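Local coordinates for protein trichomaglin (Trichosanthes lepiniana, PDB 1SGL) that probably cleaves RNA as an S-like ribonuclease of the T2 family, cutting phosphodiester bonds of the RNA chain, at residues K74-W79 and I96-Q101; A139-S144 and K152-A157; R165-C170 and V193-C198; E173-K178 and S203-P208. All coordinates share one frame; numbering follows the deposited sequence.

In the fold
Along the chain contact 1 closes first, contact 2 follows, and contacts 3 and 4 interlace, their segments alternating. Contact 1 joins helices 72-78 and 97-106 and lies across the chain's centre from contacts 2 and 3, with about 26 Å between the centres of contacts 1 and 2. Contacts 3 and 4 share the large antiparallel sheet, in which strands 167-170 and 176-184 are neighbours, R169 O probably accepting from Q177 N. Contacts 2 and 4 touch, since I141 packs on L204 and S144 N probably bonds to L204 O. Segment 193-198 is fastened to strand 167-170, and segment 203-208 to the start of strand 176-184 and to loop 139-144, away from the sulfate beside contact 1.

Contact 1: K74-W79 and I96-Q101; sequences KLVEYW and ILWGQQ. With SO4 (sulfate ion), chain B.
W79 and W98 interlock where helix 72-78 ends against the first turn of helix 97-106, a helix pair of the alpha+beta T2 ribonuclease fold. One hydrogen bond spans the contact: W98 NE1 donates to W79 O at 2.7 Å, nearly straight at 167°. The oxygen lies in the plane of the donor indole. The same indole edge makes a T-shaped aromatic pair, its CD1 3.5 Å above the W79 plane and the five-membered rings inclined at 74°. W79 CG stands anti to its own N (chi1 -158°) and beside the carbonyl carbon, which lets ring and carbonyl both meet W98. Apolar contacts complete the fit. L75 CB rests over the W98 six-membered ring as a CH-pi contact, 3.9 Å from its centroid, while L97 CD2 reaches the edge of W79. Replacing W98 with a leucine would probably leave W79 O without its donor and open a gap between L75 and the W79 ring. One turn on, Q101 reaches a sulfate also held by H43 and H105, consistent with a phosphate-binding site; Q101 NE2 donates to sulfate O2 at 3.2 Å and to Q100 OE1 at 2.9 Å.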
loop_
_atom_site.group_PDB
_atom_site.type_symbol
_atom_site.label_atom_id
_atom_site.label_comp_id
_atom_site.label_asym_id
_atom_site.label_seq_id
_atom_site.Cartn_x
_atom_site.Cartn_y
_atom_site.Cartn_z
ATOM N N LYS A 74 -12.523 -8.215 2.521
ATOM C CA LYS A 74 -11.111 -8.152 2.192
ATOM C C LYS A 74 -10.548 -6.740 2.319
ATOM O O LYS A 74 -9.421 -6.568 2.763
ATOM C CB LYS A 74 -10.892 -8.717 0.787
ATOM C CG LYS A 74 -11.346 -10.174 0.685
ATOM C CD LYS A 74 -11.262 -10.738 -0.734
ATOM C CE LYS A 74 -9.827 -10.988 -1.151
ATOM N NZ LYS A 74 -9.770 -11.825 -2.379
ATOM N N LEU A 75 -11.335 -5.728 1.956
ATOM C CA LEU A 75 -10.862 -4.350 2.062
ATOM C C LEU A 75 -10.658 -3.934 3.513
ATOM O O LEU A 75 -9.679 -3.275 3.839
ATOM C CB LEU A 75 -11.835 -3.373 1.388
ATOM C CG LEU A 75 -11.926 -3.445 -0.141
ATOM C CD1 LEU A 75 -12.892 -2.377 -0.655
ATOM C CD2 LEU A 75 -10.544 -3.238 -0.738
ATOM N N VAL A 76 -11.589 -4.318 4.381
ATOM C CA VAL A 76 -11.496 -3.969 5.794
ATOM C C VAL A 76 -10.271 -4.613 6.437
ATOM O O VAL A 76 -9.618 -4.022 7.292
ATOM C CB VAL A 76 -12.768 -4.412 6.552
ATOM C CG1 VAL A 76 -12.539 -4.353 8.057
ATOM C CG2 VAL A 76 -13.934 -3.508 6.168
ATOM N N GLU A 77 -9.944 -5.822 6.004
ATOM C CA GLU A 77 -8.805 -6.515 6.569
ATOM C C GLU A 77 -7.469 -6.117 5.929
ATOM O O GLU A 77 -6.483 -5.899 6.630
ATOM C CB GLU A 77 -8.991 -8.026 6.430
ATOM C CG GLU A 77 -8.201 -8.821 7.459
ATOM C CD GLU A 77 -7.866 -10.218 6.985
ATOM O OE1 GLU A 77 -8.765 -10.908 6.447
ATOM O OE2 GLU A 77 -6.696 -10.624 7.162
ATOM N N TYR A 78 -7.441 -6.007 4.605
ATOM C CA TYR A 78 -6.192 -5.691 3.914
ATOM C C TYR A 78 -5.979 -4.260 3.445
ATOM O O TYR A 78 -4.867 -3.893 3.066
ATOM C CB TYR A 78 -6.037 -6.632 2.724
ATOM C CG TYR A 78 -5.998 -8.080 3.129
ATOM C CD1 TYR A 78 -6.951 -8.978 2.666
ATOM C CD2 TYR A 78 -5.000 -8.553 3.976
ATOM C CE1 TYR A 78 -6.916 -10.317 3.030
ATOM C CE2 TYR A 78 -4.953 -9.892 4.349
ATOM C CZ TYR A 78 -5.917 -10.767 3.870
ATOM O OH TYR A 78 -5.880 -12.096 4.233
ATOM N N TRP A 79 -7.029 -3.447 3.483
ATOM C CA TRP A 79 -6.930 -2.068 3.026
ATOM C C TRP A 79 -7.519 -1.094 4.055
ATOM O O TRP A 79 -8.287 -0.207 3.700
ATOM C CB TRP A 79 -7.674 -1.945 1.696
ATOM C CG TRP A 79 -7.273 -0.794 0.825
ATOM C CD1 TRP A 79 -6.877 0.447 1.224
ATOM C CD2 TRP A 79 -7.340 -0.754 -0.600
ATOM N NE1 TRP A 79 -6.697 1.264 0.133
ATOM C CE2 TRP A 79 -6.976 0.549 -1.000
ATOM C CE3 TRP A 79 -7.675 -1.695 -1.580
ATOM C CZ2 TRP A 79 -6.937 0.934 -2.341
ATOM C CZ3 TRP A 79 -7.637 -1.314 -2.905
ATOM C CH2 TRP A 79 -7.271 -0.009 -3.277
ATOM N N ILE A 96 -13.565 8.225 2.031
ATOM C CA ILE A 96 -12.861 7.196 2.781
ATOM C C ILE A 96 -11.702 6.807 1.868
ATOM O O ILE A 96 -11.796 6.955 0.648
ATOM C CB ILE A 96 -13.734 5.950 3.023
ATOM C CG1 ILE A 96 -14.430 5.551 1.722
ATOM C CG2 ILE A 96 -14.733 6.221 4.129
ATOM C CD1 ILE A 96 -15.254 4.295 1.828
ATOM N N LEU A 97 -10.624 6.310 2.461
ATOM C CA LEU A 97 -9.433 5.909 1.726
ATOM C C LEU A 97 -9.711 5.242 0.379
ATOM O O LEU A 97 -9.211 5.697 -0.646
ATOM C CB LEU A 97 -8.578 4.981 2.589
ATOM C CG LEU A 97 -7.251 4.516 1.985
ATOM C CD1 LEU A 97 -6.321 5.717 1.775
ATOM C CD2 LEU A 97 -6.609 3.494 2.909
ATOM N N TRP A 98 -10.509 4.180 0.374
ATOM C CA TRP A 98 -10.811 3.473 -0.867
ATOM C C TRP A 98 -11.354 4.410 -1.939
ATOM O O TRP A 98 -10.997 4.296 -3.116
ATOM C CB TRP A 98 -11.826 2.352 -0.623
ATOM C CG TRP A 98 -11.533 1.512 0.581
ATOM C CD1 TRP A 98 -10.300 1.182 1.078
ATOM C CD2 TRP A 98 -12.490 0.896 1.448
ATOM N NE1 TRP A 98 -10.434 0.409 2.203
ATOM C CE2 TRP A 98 -11.767 0.216 2.454
ATOM C CE3 TRP A 98 -13.891 0.853 1.474
ATOM C CZ2 TRP A 98 -12.398 -0.498 3.479
ATOM C CZ3 TRP A 98 -14.519 0.139 2.494
ATOM C CH2 TRP A 98 -13.772 -0.524 3.480
ATOM N N GLY A 99 -12.220 5.330 -1.523
ATOM C CA GLY A 99 -12.808 6.273 -2.454
ATOM C C GLY A 99 -11.783 7.247 -2.994
ATOM O O GLY A 99 -11.706 7.467 -4.205
ATOM N N GLN A 100 -11.000 7.835 -2.093
ATOM C CA GLN A 100 -9.976 8.785 -2.484
ATOM C C GLN A 100 -8.976 8.163 -3.460
ATOM O O GLN A 100 -8.625 8.782 -4.468
ATOM C CB GLN A 100 -9.219 9.294 -1.267
ATOM C CG GLN A 100 -8.076 10.217 -1.642
ATOM C CD GLN A 100 -6.864 10.012 -0.771
ATOM O OE1 GLN A 100 -6.398 8.887 -0.604
ATOM N NE2 GLN A 100 -6.344 11.095 -0.207
ATOM N N GLN A 101 -8.522 6.944 -3.162
ATOM C CA GLN A 101 -7.561 6.269 -4.030
ATOM C C GLN A 101 -8.150 6.024 -5.401
ATOM O O GLN A 101 -7.481 6.227 -6.419
ATOM C CB GLN A 101 -7.105 4.942 -3.421
ATOM C CG GLN A 101 -6.172 5.120 -2.244
ATOM C CD GLN A 101 -4.903 5.852 -2.633
ATOM O OE1 GLN A 101 -4.168 5.409 -3.505
ATOM N NE2 GLN A 101 -4.647 6.983 -1.990
HETATM S S SO4 B . -1.812 9.418 -2.138
HETATM O O1 SO4 B . -1.230 10.767 -2.018
HETATM O O2 SO4 B . -2.973 9.476 -3.044
HETATM O O3 SO4 B . -2.245 8.959 -0.809
HETATM O O4 SO4 B . -0.808 8.475 -2.672
#

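Contact 2: A139-S144 and K152-A157; sequences AGIVAS and KDIVVA
I141 reaches from the loop after helix 132-139 to the flank of helix 151-162, and its side chain carries most of this apolar contact. From CB two branches part. The shorter, I141 CG2, comes within 4.2 Å of I154 CG1 and on another side packs against L204 of the C-terminal segment. The longer runs through CG1, placed beside the backbone N and anti to the carbonyl carbon (chi1 -61°), then continues fully extended (chi2 180°), which delivers CD1 against the helix surface. This terminal methyl, I141 CD1, lies 3.8 Å from I154 CG1 and 4.1 Å from D153 CB. I141 CD1 also rests 3.7 Å from D153 O, a carbonyl already engaged by A157 N within the helix. A157 CB is a looser neighbour of CD1. Nearer the start of the loop A139 CB faces A157 CB at 4.2 Å, methyl against methyl. Between A139 and I141 the chain turns at G140, whose positive phi ends helix 132-139 in a Schellman motif and sends the backbone off along the loop. L136 of the same helix touches I141, I154 and A157 alike, completing the apolar cluster. The contact thus joins the end of helix 132-139 to the side of helix 151-162, while the loop runs on to strand 148-150, with V142 O bonded to the hydroxyl of Y149.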
loop_
_atom_site.group_PDB
_atom_site.type_symbol
_atom_site.label_atom_id
_atom_site.label_comp_id
_atom_site.label_asym_id
_atom_site.label_seq_id
_atom_site.Cartn_x
_atom_site.Cartn_y
_atom_site.Cartn_z
ATOM N N ALA A 139 11.071 -15.967 5.346
ATOM C CA ALA A 139 12.480 -15.713 5.595
ATOM C C ALA A 139 12.764 -15.514 7.077
ATOM O O ALA A 139 13.915 -15.438 7.479
ATOM C CB ALA A 139 12.936 -14.495 4.812
ATOM N N GLY A 140 11.719 -15.435 7.891
ATOM C CA GLY A 140 11.929 -15.226 9.314
ATOM C C GLY A 140 11.993 -13.752 9.691
ATOM O O GLY A 140 12.496 -13.389 10.752
ATOM N N ILE A 141 11.502 -12.888 8.809
ATOM C CA ILE A 141 11.491 -11.461 9.088
ATOM C C ILE A 141 10.083 -11.140 9.592
ATOM O O ILE A 141 9.111 -11.152 8.832
ATOM C CB ILE A 141 11.834 -10.653 7.819
ATOM C CG1 ILE A 141 13.240 -11.041 7.338
ATOM C CG2 ILE A 141 11.789 -9.149 8.115
ATOM C CD1 ILE A 141 13.695 -10.320 6.092
ATOM N N VAL A 142 9.973 -10.879 10.888
ATOM C CA VAL A 142 8.680 -10.595 11.492
ATOM C C VAL A 142 8.697 -9.349 12.369
ATOM O O VAL A 142 9.754 -8.910 12.817
ATOM C CB VAL A 142 8.219 -11.789 12.340
ATOM C CG1 VAL A 142 8.071 -13.024 11.457
ATOM C CG2 VAL A 142 9.230 -12.062 13.435
ATOM N N ALA A 143 7.514 -8.793 12.609
ATOM C CA ALA A 143 7.375 -7.595 13.430
ATOM C C ALA A 143 8.069 -7.805 14.768
ATOM O O ALA A 143 7.940 -8.857 15.383
ATOM C CB ALA A 143 5.898 -7.272 13.643
ATOM N N SER A 144 8.796 -6.790 15.216
ATOM C CA SER A 144 9.532 -6.873 16.467
ATOM C C SER A 144 9.925 -5.488 16.955
ATOM O O SER A 144 10.324 -4.634 16.169
ATOM C CB SER A 144 10.795 -7.713 16.268
ATOM O OG SER A 144 11.660 -7.601 17.382
ATOM N N LYS A 152 19.195 -5.258 3.481
ATOM C CA LYS A 152 19.436 -6.243 2.436
ATOM C C LYS A 152 18.633 -7.537 2.584
ATOM O O LYS A 152 18.201 -8.113 1.591
ATOM C CB LYS A 152 20.934 -6.570 2.381
ATOM C CG LYS A 152 21.318 -7.560 1.303
ATOM C CD LYS A 152 21.703 -6.893 -0.017
ATOM C CE LYS A 152 20.561 -6.108 -0.645
ATOM N NZ LYS A 152 20.336 -4.819 0.061
ATOM N N ASP A 153 18.440 -8.002 3.815
ATOM C CA ASP A 153 17.680 -9.226 4.041
ATOM C C ASP A 153 16.244 -9.066 3.558
ATOM O O ASP A 153 15.665 -9.991 2.985
ATOM C CB ASP A 153 17.661 -9.596 5.528
ATOM C CG ASP A 153 18.917 -10.319 5.970
ATOM O OD1 ASP A 153 19.856 -10.448 5.163
ATOM O OD2 ASP A 153 18.967 -10.768 7.131
ATOM N N ILE A 154 15.672 -7.892 3.806
ATOM C CA ILE A 154 14.300 -7.617 3.406
ATOM C C ILE A 154 14.188 -7.495 1.886
ATOM O O ILE A 154 13.298 -8.085 1.279
ATOM C CB ILE A 154 13.785 -6.335 4.088
ATOM C CG1 ILE A 154 13.853 -6.518 5.606
ATOM C CG2 ILE A 154 12.358 -6.028 3.636
ATOM C CD1 ILE A 154 13.385 -5.324 6.406
ATOM N N VAL A 155 15.103 -6.754 1.269
ATOM C CA VAL A 155 15.064 -6.593 -0.178
ATOM C C VAL A 155 15.203 -7.938 -0.886
ATOM O O VAL A 155 14.453 -8.245 -1.811
ATOM C CB VAL A 155 16.177 -5.651 -0.662
ATOM C CG1 VAL A 155 16.158 -5.549 -2.181
ATOM C CG2 VAL A 155 15.991 -4.281 -0.049
ATOM N N VAL A 156 16.150 -8.750 -0.436
ATOM C CA VAL A 156 16.373 -10.053 -1.048
ATOM C C VAL A 156 15.159 -10.966 -0.919
ATOM O O VAL A 156 14.847 -11.740 -1.827
ATOM C CB VAL A 156 17.613 -10.750 -0.433
ATOM C CG1 VAL A 156 17.706 -12.196 -0.927
ATOM C CG2 VAL A 156 18.871 -9.996 -0.836
ATOM N N ALA A 157 14.475 -10.874 0.214
ATOM C CA ALA A 157 13.301 -11.692 0.441
ATOM C C ALA A 157 12.202 -11.343 -0.572
ATOM O O ALA A 157 11.611 -12.229 -1.196
ATOM C CB ALA A 157 12.799 -11.492 1.866
#

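Contact 3: R165-C170 and V193-C198; sequences RPKLRC and VQVGSC. With SO4 (sulfate ion), chain D.
C170 and C198 join in a disulfide that pins the irregular 193-198 loop alongside strand 167-170 at the surface of the T2 ribonuclease fold. The strand pairs with 176-184 on its other side, so the loop flanks the sheet here through side chains and water instead of a further strand ladder. C170 SG and C198 SG are 2.0 Å apart and the S-S torsion is 96°, a right-handed crossing. Next to it S197 OG accepts a hydrogen bond from C170 N at 2.9 Å and 168°, in the place a neighbouring strand's carbonyl could occupy. A water bridges the gap between the backbones, donating to L168 O at 3.0 Å and accepting from C198 N at 2.8 Å. Further along, V195 CG1, set between its own backbone N and carbonyl carbon, wedges against L168 O and meets K167 CG at 3.6 Å, the two side chains crossing at about a right angle. K167 NZ then bonds to sulfate O4 at 2.8 Å; S180 and R46 hold the same ion. With K167 cut back to an alanine, the sulfate would probably lose one of its cationic partners and V195 CG1 its contact with the lysine chain. At the far end Q194 NE2 lies 3.1 Å above one face of the R165 guanidinium, toward its rim, the amide plane turned 63° from it.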
loop_
_atom_site.group_PDB
_atom_site.type_symbol
_atom_site.label_atom_id
_atom_site.label_comp_id
_atom_site.label_asym_id
_atom_site.label_seq_id
_atom_site.Cartn_x
_atom_site.Cartn_y
_atom_site.Cartn_z
ATOM N N ARG A 165 12.638 -5.997 -7.945
ATOM C CA ARG A 165 13.090 -5.128 -6.871
ATOM C C ARG A 165 12.042 -4.120 -6.375
ATOM O O ARG A 165 11.495 -3.349 -7.156
ATOM C CB ARG A 165 14.336 -4.363 -7.330
ATOM C CG ARG A 165 14.842 -3.339 -6.319
ATOM C CD ARG A 165 16.168 -2.726 -6.764
ATOM N NE ARG A 165 15.992 -1.912 -7.959
ATOM C CZ ARG A 165 16.699 -2.055 -9.075
ATOM N NH1 ARG A 165 17.643 -2.986 -9.153
ATOM N NH2 ARG A 165 16.446 -1.278 -10.119
ATOM N N PRO A 166 11.764 -4.105 -5.062
ATOM C CA PRO A 166 10.778 -3.161 -4.519
ATOM C C PRO A 166 11.462 -1.848 -4.141
ATOM O O PRO A 166 12.679 -1.735 -4.193
ATOM C CB PRO A 166 10.281 -3.872 -3.276
ATOM C CG PRO A 166 11.565 -4.450 -2.740
ATOM C CD PRO A 166 12.243 -5.016 -4.005
ATOM N N LYS A 167 10.661 -0.878 -3.731
ATOM C CA LYS A 167 11.143 0.420 -3.300
ATOM C C LYS A 167 10.767 0.559 -1.816
ATOM O O LYS A 167 9.596 0.483 -1.459
ATOM C CB LYS A 167 10.474 1.510 -4.146
ATOM C CG LYS A 167 10.817 2.929 -3.744
ATOM C CD LYS A 167 10.557 3.914 -4.884
ATOM C CE LYS A 167 9.129 3.829 -5.407
ATOM N NZ LYS A 167 8.844 4.862 -6.451
ATOM N N LEU A 168 11.760 0.726 -0.948
ATOM C CA LEU A 168 11.505 0.869 0.484
ATOM C C LEU A 168 11.681 2.312 0.923
ATOM O O LEU A 168 12.564 3.019 0.432
ATOM C CB LEU A 168 12.455 -0.003 1.301
ATOM C CG LEU A 168 12.090 -1.452 1.634
ATOM C CD1 LEU A 168 10.955 -1.468 2.649
ATOM C CD2 LEU A 168 11.719 -2.206 0.371
ATOM N N ARG A 169 10.831 2.742 1.849
ATOM C CA ARG A 169 10.885 4.092 2.377
ATOM C C ARG A 169 10.780 4.015 3.903
ATOM O O ARG A 169 9.870 3.379 4.437
ATOM C CB ARG A 169 9.742 4.916 1.797
ATOM C CG ARG A 169 9.942 6.414 1.934
ATOM C CD ARG A 169 9.565 7.121 0.629
ATOM N NE ARG A 169 9.969 8.521 0.627
ATOM C CZ ARG A 169 9.852 9.330 -0.422
ATOM N NH1 ARG A 169 9.339 8.878 -1.561
ATOM N NH2 ARG A 169 10.256 10.592 -0.331
ATOM N N CYS A 170 11.729 4.645 4.590
ATOM C CA CYS A 170 11.795 4.656 6.053
ATOM C C CYS A 170 11.636 6.072 6.595
ATOM O O CYS A 170 11.832 7.038 5.865
ATOM C CB CYS A 170 13.159 4.133 6.529
ATOM S SG CYS A 170 13.422 2.347 6.315
ATOM N N VAL A 193 12.398 1.910 -9.534
ATOM C CA VAL A 193 13.585 2.760 -9.588
ATOM C C VAL A 193 14.239 2.794 -8.207
ATOM O O VAL A 193 13.553 2.902 -7.193
ATOM C CB VAL A 193 13.222 4.202 -10.013
ATOM C CG1 VAL A 193 14.416 5.124 -9.816
ATOM C CG2 VAL A 193 12.784 4.217 -11.475
ATOM N N GLN A 194 15.565 2.698 -8.180
ATOM C CA GLN A 194 16.324 2.717 -6.930
ATOM C C GLN A 194 16.125 4.033 -6.182
ATOM O O GLN A 194 16.033 5.094 -6.799
ATOM C CB GLN A 194 17.816 2.535 -7.214
ATOM C CG GLN A 194 18.636 2.217 -5.974
ATOM C CD GLN A 194 18.557 0.747 -5.594
ATOM O OE1 GLN A 194 18.873 0.361 -4.464
ATOM N NE2 GLN A 194 18.147 -0.085 -6.545
ATOM N N VAL A 195 16.062 3.963 -4.857
ATOM C CA VAL A 195 15.888 5.158 -4.036
ATOM C C VAL A 195 16.703 5.063 -2.744
ATOM O O VAL A 195 16.951 3.974 -2.230
ATOM C CB VAL A 195 14.407 5.369 -3.650
ATOM C CG1 VAL A 195 13.955 4.269 -2.688
ATOM C CG2 VAL A 195 14.228 6.731 -3.010
ATOM N N GLY A 196 17.119 6.212 -2.225
ATOM C CA GLY A 196 17.882 6.228 -0.991
ATOM C C GLY A 196 17.011 6.764 0.126
ATOM O O GLY A 196 16.677 7.949 0.143
ATOM N N SER A 197 16.620 5.900 1.054
ATOM C CA SER A 197 15.776 6.340 2.158
ATOM C C SER A 197 16.112 5.646 3.462
ATOM O O SER A 197 16.328 6.288 4.487
ATOM C CB SER A 197 14.299 6.091 1.834
ATOM O OG SER A 197 13.486 6.300 2.982
ATOM N N CYS A 198 16.154 4.325 3.413
ATOM C CA CYS A 198 16.425 3.535 4.595
ATOM C C CYS A 198 17.900 3.336 4.899
ATOM O O CYS A 198 18.715 3.203 3.993
ATOM C CB CYS A 198 15.767 2.171 4.450
ATOM S SG CYS A 198 13.954 2.195 4.367
HETATM S S SO4 D . 6.717 6.013 -3.618
HETATM O O1 SO4 D . 6.358 7.230 -2.862
HETATM O O2 SO4 D . 5.606 5.040 -3.553
HETATM O O3 SO4 D . 7.932 5.426 -3.016
HETATM O O4 SO4 D . 6.975 6.367 -5.029
HETATM O O HOH W 1 15.385 2.744 1.275
#

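Contact 4: E173-K178 and S203-P208; sequences EGLVQK and SLPEIP
S203 makes both backbone hydrogen bonds of this contact, one to each neighbour of L175. V176 N donates to S203 O at 3.2 Å and almost straight, 177°, while S203 N donates to G174 O at 3.1 Å and 152°. This is the bonding pattern of a parallel bridge, and it is a single one: the CA atoms of L175 and S203 are 5.0 Å apart. G174 enters it with positive phi, turning the chain from the preceding loop into position. Packing spreads outward from the bridge. The two branches of L175 divide their work, CD1 lying 3.2 Å from S203 OG and CD2 4.0 Å from P205 CG. A chi1 of 61° holds that hydroxyl between the serine's N and carbonyl carbon, alongside the leucine. T17 touches both L175 and P205. V176 turns toward the other segment, where its CB meets L204 CD2 at 3.8 Å; L204 CB points away, but the end of the leucine swings back to make this contact. V176 also touches L168 and C170, so its buried side chain lies between strand 167-170 and L204. Just beyond, Q177 and K178 together face R169 in a classic beta bulge, the irregularity with which strand 176-184 begins its antiparallel pairing to strand 167-170.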
loop_
_atom_site.group_PDB
_atom_site.type_symbol
_atom_site.label_atom_id
_atom_site.label_comp_id
_atom_site.label_asym_id
_atom_site.label_seq_id
_atom_site.Cartn_x
_atom_site.Cartn_y
_atom_site.Cartn_z
ATOM N N GLU A 173 14.000 7.833 11.824
ATOM C CA GLU A 173 14.488 7.062 12.959
ATOM C C GLU A 173 14.807 5.629 12.523
ATOM O O GLU A 173 15.124 4.770 13.349
ATOM C CB GLU A 173 13.452 7.019 14.080
ATOM C CG GLU A 173 13.240 8.347 14.776
ATOM C CD GLU A 173 12.070 9.129 14.210
ATOM O OE1 GLU A 173 11.988 9.299 12.971
ATOM O OE2 GLU A 173 11.235 9.581 15.016
ATOM N N GLY A 174 14.712 5.380 11.222
ATOM C CA GLY A 174 14.997 4.058 10.697
ATOM C C GLY A 174 13.838 3.065 10.707
ATOM O O GLY A 174 14.066 1.856 10.641
ATOM N N LEU A 175 12.605 3.550 10.809
ATOM C CA LEU A 175 11.450 2.656 10.798
ATOM C C LEU A 175 10.922 2.548 9.383
ATOM O O LEU A 175 10.815 3.548 8.675
ATOM C CB LEU A 175 10.332 3.170 11.714
ATOM C CG LEU A 175 10.410 2.822 13.210
ATOM C CD1 LEU A 175 11.705 3.348 13.815
ATOM C CD2 LEU A 175 9.211 3.421 13.936
ATOM N N VAL A 176 10.608 1.325 8.969
ATOM C CA VAL A 176 10.066 1.082 7.638
ATOM C C VAL A 176 8.646 1.637 7.598
ATOM O O VAL A 176 7.814 1.301 8.445
ATOM C CB VAL A 176 10.016 -0.430 7.316
ATOM C CG1 VAL A 176 9.241 -0.658 6.021
ATOM C CG2 VAL A 176 11.432 -0.989 7.195
ATOM N N GLN A 177 8.368 2.496 6.626
ATOM C CA GLN A 177 7.034 3.067 6.515
ATOM C C GLN A 177 6.242 2.475 5.375
ATOM O O GLN A 177 5.083 2.112 5.539
ATOM C CB GLN A 177 7.084 4.580 6.292
ATOM C CG GLN A 177 7.561 5.397 7.459
ATOM C CD GLN A 177 7.544 6.883 7.145
ATOM O OE1 GLN A 177 8.070 7.320 6.118
ATOM N NE2 GLN A 177 6.943 7.665 8.029
ATOM N N LYS A 178 6.874 2.396 4.213
ATOM C CA LYS A 178 6.203 1.912 3.025
ATOM C C LYS A 178 7.087 1.019 2.170
ATOM O O LYS A 178 8.313 1.114 2.195
ATOM C CB LYS A 178 5.754 3.114 2.187
ATOM C CG LYS A 178 5.063 4.198 3.000
ATOM C CD LYS A 178 5.063 5.561 2.294
ATOM C CE LYS A 178 4.180 5.578 1.051
ATOM N NZ LYS A 178 4.698 4.705 -0.031
ATOM N N SER A 203 13.861 -1.184 11.360
ATOM C CA SER A 203 12.995 -1.840 12.313
ATOM C C SER A 203 11.583 -1.961 11.774
ATOM O O SER A 203 11.106 -1.101 11.034
ATOM C CB SER A 203 13.004 -1.082 13.644
ATOM O OG SER A 203 12.529 0.236 13.485
ATOM N N LEU A 204 10.941 -3.066 12.138
ATOM C CA LEU A 204 9.577 -3.382 11.749
ATOM C C LEU A 204 8.828 -3.513 13.066
ATOM O O LEU A 204 8.593 -4.616 13.552
ATOM C CB LEU A 204 9.537 -4.712 10.986
ATOM C CG LEU A 204 10.170 -4.730 9.587
ATOM C CD1 LEU A 204 10.365 -6.165 9.110
ATOM C CD2 LEU A 204 9.281 -3.975 8.622
ATOM N N PRO A 205 8.457 -2.378 13.672
ATOM C CA PRO A 205 7.739 -2.402 14.949
ATOM C C PRO A 205 6.342 -3.008 14.875
ATOM O O PRO A 205 5.691 -2.992 13.824
ATOM C CB PRO A 205 7.711 -0.929 15.353
ATOM C CG PRO A 205 7.635 -0.226 14.028
ATOM C CD PRO A 205 8.634 -0.995 13.187
ATOM N N GLU A 206 5.890 -3.553 16.001
ATOM C CA GLU A 206 4.560 -4.141 16.062
ATOM C C GLU A 206 3.581 -3.010 16.341
ATOM O O GLU A 206 3.979 -1.921 16.766
ATOM C CB GLU A 206 4.471 -5.155 17.201
ATOM C CG GLU A 206 5.596 -6.170 17.248
ATOM C CD GLU A 206 5.559 -6.993 18.525
ATOM O OE1 GLU A 206 4.693 -7.884 18.639
ATOM O OE2 GLU A 206 6.387 -6.735 19.424
ATOM N N ILE A 207 2.303 -3.263 16.092
ATOM C CA ILE A 207 1.284 -2.264 16.362
ATOM C C ILE A 207 1.253 -2.081 17.875
ATOM O O ILE A 207 1.227 -3.056 18.619
ATOM C CB ILE A 207 -0.096 -2.731 15.879
ATOM C CG1 ILE A 207 -0.120 -2.768 14.349
ATOM C CG2 ILE A 207 -1.176 -1.808 16.418
ATOM C CD1 ILE A 207 -1.359 -3.425 13.769
ATOM N N PRO A 208 1.286 -0.829 18.349
ATOM C CA PRO A 208 1.260 -0.570 19.792
ATOM C C PRO A 208 -0.030 -1.079 20.434
ATOM O O PRO A 208 -1.110 -0.934 19.861
ATOM C CB PRO A 208 1.370 0.952 19.869
ATOM C CG PRO A 208 2.140 1.308 18.623
ATOM C CD PRO A 208 1.484 0.421 17.593
#